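Local atomic coordinates of putative branched-chain amino acid transport system substrate-binding protein (Rhodopseudomonas palustris, PDB entry 3TX6), a protein that probably binds aromatic acids related to lignin-derived p-coumaric acid in the periplasm for an ABC transporter. Residues N6-G11 and G39-K44; G123-E128 and L242-P247. All coordinates share one frame; numbering follows the deposited sequence. Where two conformers were deposited one is given.

Contact 1 of 2, residues N6-G11 and G39-K44; sequences NEITIG and GGHPLK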
# COMPACT_ATOMS: atom_id res chain seq x y z
N ASN A 6 -2.49 -28.13 13.82
CA ASN A 6 -3.69 -28.13 12.94
C ASN A 6 -3.92 -26.73 12.34
O ASN A 6 -4.26 -26.61 11.16
CB ASN A 6 -4.92 -28.57 13.70
CG ASN A 6 -6.08 -28.96 12.77
OD1 ASN A 6 -5.88 -29.68 11.78
ND2 ASN A 6 -7.28 -28.48 13.08
N GLU A 7 -3.78 -25.70 13.17
CA GLU A 7 -4.00 -24.33 12.72
C GLU A 7 -2.86 -23.82 11.87
O GLU A 7 -1.73 -24.31 11.95
CB GLU A 7 -4.20 -23.41 13.91
CG GLU A 7 -2.98 -23.12 14.76
CD GLU A 7 -2.79 -24.12 15.91
OE1 GLU A 7 -3.38 -25.24 15.91
OE2 GLU A 7 -2.01 -23.79 16.81
N ILE A 8 -3.18 -22.82 11.07
CA ILE A 8 -2.20 -22.04 10.36
C ILE A 8 -2.13 -20.72 11.12
O ILE A 8 -3.15 -20.10 11.40
CB ILE A 8 -2.62 -21.87 8.92
CG1 ILE A 8 -2.70 -23.30 8.26
CG2 ILE A 8 -1.69 -20.94 8.17
CD1 ILE A 8 -3.53 -23.27 7.05
N THR A 9 -0.92 -20.33 11.51
CA THR A 9 -0.71 -19.22 12.43
C THR A 9 -0.18 -18.03 11.64
O THR A 9 0.86 -18.12 10.99
CB THR A 9 0.26 -19.62 13.56
OG1 THR A 9 -0.27 -20.80 14.21
CG2 THR A 9 0.47 -18.47 14.59
N ILE A 10 -0.85 -16.90 11.77
CA ILE A 10 -0.55 -15.70 11.00
C ILE A 10 -0.43 -14.56 12.00
O ILE A 10 -1.36 -14.26 12.73
CB ILE A 10 -1.67 -15.37 10.04
CG1 ILE A 10 -1.85 -16.55 9.07
CG2 ILE A 10 -1.40 -14.06 9.24
CD1 ILE A 10 -3.21 -16.66 8.48
N GLY A 11 0.74 -13.92 12.01
CA GLY A 11 0.92 -12.70 12.80
C GLY A 11 0.91 -11.47 11.95
O GLY A 11 1.55 -11.41 10.90
N GLY A 39 -8.42 -24.82 3.66
CA GLY A 39 -8.16 -26.26 3.52
C GLY A 39 -8.63 -27.05 4.73
O GLY A 39 -8.13 -28.14 5.01
N GLY A 40 -9.60 -26.49 5.46
CA GLY A 40 -10.09 -27.13 6.68
C GLY A 40 -9.26 -26.80 7.90
O GLY A 40 -9.64 -27.18 9.03
N HIS A 41 -8.14 -26.10 7.70
CA HIS A 41 -7.30 -25.71 8.82
C HIS A 41 -7.72 -24.34 9.31
O HIS A 41 -7.71 -23.38 8.53
CB HIS A 41 -5.83 -25.71 8.46
CG HIS A 41 -5.32 -27.07 8.07
ND1 HIS A 41 -4.64 -27.88 8.93
CD2 HIS A 41 -5.41 -27.76 6.89
CE1 HIS A 41 -4.36 -29.03 8.30
NE2 HIS A 41 -4.80 -28.96 7.06
N PRO A 42 -8.09 -24.24 10.59
CA PRO A 42 -8.42 -22.91 11.14
C PRO A 42 -7.21 -21.96 11.06
O PRO A 42 -6.06 -22.39 11.23
CB PRO A 42 -8.80 -23.18 12.60
CG PRO A 42 -8.63 -24.62 12.83
CD PRO A 42 -8.07 -25.29 11.62
N LEU A 43 -7.48 -20.68 10.83
CA LEU A 43 -6.44 -19.66 10.82
C LEU A 43 -6.46 -19.04 12.23
O LEU A 43 -7.50 -18.65 12.75
CB LEU A 43 -6.74 -18.61 9.77
CG LEU A 43 -6.91 -19.05 8.33
CD1 LEU A 43 -6.91 -17.84 7.41
CD2 LEU A 43 -5.84 -20.06 7.93
N LYS A 44 -5.28 -19.00 12.83
CA LYS A 44 -5.09 -18.36 14.11
C LYS A 44 -4.37 -17.07 13.76
O LYS A 44 -3.21 -17.08 13.36
CB LYS A 44 -4.23 -19.24 15.03
CG LYS A 44 -3.85 -18.57 16.33
CD LYS A 44 -5.04 -18.39 17.24
CE LYS A 44 -4.65 -17.86 18.63
NZ LYS A 44 -5.82 -17.43 19.45

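Contact 2 of 2, residues G123-E128 and L242-P247; sequences GKVLYE and LMASGP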
# COMPACT_ATOMS: atom_id res chain seq x y z
N GLY A 123 3.82 5.79 -10.20
CA GLY A 123 4.40 6.92 -10.86
C GLY A 123 4.01 7.00 -12.34
O GLY A 123 3.57 8.07 -12.83
N LYS A 124 4.10 5.88 -13.06
CA LYS A 124 3.81 5.90 -14.50
C LYS A 124 2.41 6.41 -14.79
O LYS A 124 2.24 7.20 -15.72
CB LYS A 124 3.99 4.51 -15.11
CG LYS A 124 3.88 4.46 -16.64
CD LYS A 124 4.25 3.06 -17.20
CE LYS A 124 4.10 2.97 -18.72
NZ LYS A 124 4.51 1.64 -19.31
N VAL A 125 1.42 5.98 -14.00
CA VAL A 125 0.04 6.40 -14.26
C VAL A 125 -0.10 7.90 -14.02
O VAL A 125 -0.81 8.61 -14.74
CB VAL A 125 -1.04 5.51 -13.56
CG1 VAL A 125 -1.30 5.88 -12.09
CG2 VAL A 125 -2.33 5.55 -14.34
N LEU A 126 0.59 8.43 -13.04
CA LEU A 126 0.54 9.87 -12.77
C LEU A 126 1.27 10.67 -13.83
O LEU A 126 0.75 11.69 -14.31
CB LEU A 126 1.16 10.18 -11.42
CG LEU A 126 0.47 9.57 -10.17
CD1 LEU A 126 1.32 9.86 -8.92
CD2 LEU A 126 -0.95 10.10 -10.01
N TYR A 127 2.47 10.23 -14.20
CA TYR A 127 3.25 10.97 -15.20
C TYR A 127 2.59 10.92 -16.60
O TYR A 127 2.68 11.87 -17.36
CB TYR A 127 4.71 10.50 -15.30
CG TYR A 127 5.40 10.23 -13.96
CD1 TYR A 127 5.14 11.01 -12.86
CD2 TYR A 127 6.31 9.18 -13.81
CE1 TYR A 127 5.71 10.73 -11.64
CE2 TYR A 127 6.91 8.91 -12.59
CZ TYR A 127 6.58 9.69 -11.50
OH TYR A 127 7.13 9.46 -10.25
N GLU A 128 1.97 9.80 -16.93
CA GLU A 128 1.24 9.68 -18.20
C GLU A 128 0.19 10.75 -18.28
O GLU A 128 0.03 11.39 -19.31
CB GLU A 128 0.60 8.30 -18.40
CG GLU A 128 1.61 7.21 -18.80
CD GLU A 128 1.01 5.80 -18.86
OE1 GLU A 128 -0.11 5.59 -18.33
OE2 GLU A 128 1.68 4.89 -19.44
N LEU A 242 -5.27 14.52 -8.86
CA LEU A 242 -5.11 13.22 -9.54
C LEU A 242 -4.38 12.33 -8.56
O LEU A 242 -3.39 12.74 -7.95
CB LEU A 242 -4.27 13.36 -10.81
CG LEU A 242 -4.85 14.10 -12.00
CD1 LEU A 242 -6.31 13.67 -12.31
CD2 LEU A 242 -4.75 15.59 -11.66
N MSE A 243 -4.85 11.10 -8.45
CA MSE A 243 -4.37 10.23 -7.37
C MSE A 243 -4.27 8.85 -7.91
O MSE A 243 -5.22 8.34 -8.52
CB MSE A 243 -5.35 10.30 -6.20
CG MSE A 243 -4.97 9.24 -5.19
SE MSE A 243 -6.17 9.21 -3.67
CE MSE A 243 -6.09 11.07 -3.00
N ALA A 244 -3.10 8.24 -7.72
CA ALA A 244 -2.90 6.84 -8.08
C ALA A 244 -3.61 6.02 -7.02
O ALA A 244 -3.54 6.35 -5.82
CB ALA A 244 -1.41 6.47 -8.14
N SER A 245 -4.35 4.99 -7.45
CA SER A 245 -5.11 4.16 -6.53
C SER A 245 -5.14 2.76 -7.05
O SER A 245 -5.11 2.53 -8.23
CB SER A 245 -6.55 4.66 -6.50
OG SER A 245 -7.35 3.94 -5.66
N GLY A 246 -5.23 1.82 -6.13
CA GLY A 246 -5.66 0.50 -6.49
C GLY A 246 -7.11 0.52 -6.97
O GLY A 246 -7.88 1.43 -6.63
N PRO A 247 -7.50 -0.49 -7.74
CA PRO A 247 -8.83 -0.59 -8.34
C PRO A 247 -9.94 -0.83 -7.34
O PRO A 247 -11.13 -0.70 -7.67
CB PRO A 247 -8.69 -1.71 -9.35
CG PRO A 247 -7.53 -2.51 -8.90
CD PRO A 247 -6.59 -1.54 -8.26

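Contact 1 of 2, residues N6-G11 and G39-K44
Asn6 meets His41 through its backbone carbonyl. ND1 of His41 donates to O of Asn6 at 2.6 Å, with an N-H...O angle of 153°. The oxygen lies close to the imidazole plane, and the proton comes in on a carbonyl lone pair. CG of His41 is anti to its carbonyl carbon (chi1 -63°), which sets ND1 against O of Asn6. The Asn6 amide does not stack on this ring, as the two planes are 50° apart. Its ND2 reaches CD of Pro42 at 3.6 Å. A leucine in place of His41 would probably leave O of Asn6 without this donor and Asn6 less firmly tied to strand 41-49. Glu7 adds a CA-H...O contact to O of Pro42. From Ile8 onward the pairing is regular parallel strand. N of Ile8 donates to O of Pro42 at 2.9 Å, and N of Lys44 donates to O of Ile8 at 2.8 Å. Strands 8-14 and 41-49 are neighbours in one sheet. The chain passes between them through helix 21-29 and the short strand 37-38, a beta-alpha-beta crossover as in periplasmic binding protein lobes. Ile8 and Leu43 share a sheet face, where CB of Ile8 rests on CD2 of Leu43 at 3.8 Å. CD1 of Ile8 touches CB of His41 at 3.6 Å, the side chains crossing at about a right angle. Helix 282-304 packs on this face. Thr9 pairs with Lys44 on the other face. N of Ile10 donates to O of Lys44 at 2.9 Å, while its CD1 meets CD1 of Leu43 obliquely at 4.0 Å.

Contact 2 of 2, residues G123-E128 and L242-P247
Leu126 and Val125 meet Ala244 with no aromatic ring between them. The flat side chain of these segments, Tyr127, belongs to the other side of the helix. One face of its ring carries O of Gly123, 3.0 Å above the plane and over the centre. Trp151 and Leu155 of helix 146-161 touch the Tyr127 side chain, and its OH is hydrogen-bonded to OD2 of Asp154. Across the contact, CD2 of Leu126 comes to N of Ala244 at 3.7 Å. The same methyl lies 4.1 Å from C of Met243, so it rests on the backbone at that peptide link. It also touches CB of Ala244 at 4.1 Å. With CG of Leu126 anti to the carbonyl carbon (chi1 -62°), CD2 is brought against the strand. CG1 of Val125 reaches CB of Ala244 at 4.0 Å, so two helix residues share one small methyl. This is helix-on-sheet packing in an alpha/beta lobe. Helix 119-130 lies over strand 242-245, which runs between strands 218-221 and 349-354. The short axes are 8.2 Å apart, and their directions differ by 154°. Ser245 points away from the helix, and its OG bonds to O of Gly246. Residues 242-245 are backbone-bonded to the neighbouring strands, so the helix is joined to the sheet here by buried apolar contact, which sets closeness but no strict direction.

Overall arrangement
Contact 1 is partly buried, its centre about 25 Å from the centre of the chain; contact 2 is fully buried, about 13 Å from it. Their centres are 36 Å apart, on opposite sides of the chain's centre, and they share no helix or strand. Contact 1 joins two neighbouring strands of the first sheet. Contact 2 sets a helix against a strand of the second sheet. Directional hydrogen bonds dominate 6-11 with 39-44, with apolar packing on one face. Between 123-128 and 242-247 the side chains that meet are all apolar, with a methyl also lying on the backbone, and the area is much smaller. The Ala244 side chain lies about 9 Å from the bound 3-(4-hydroxy-phenyl)pyruvic acid.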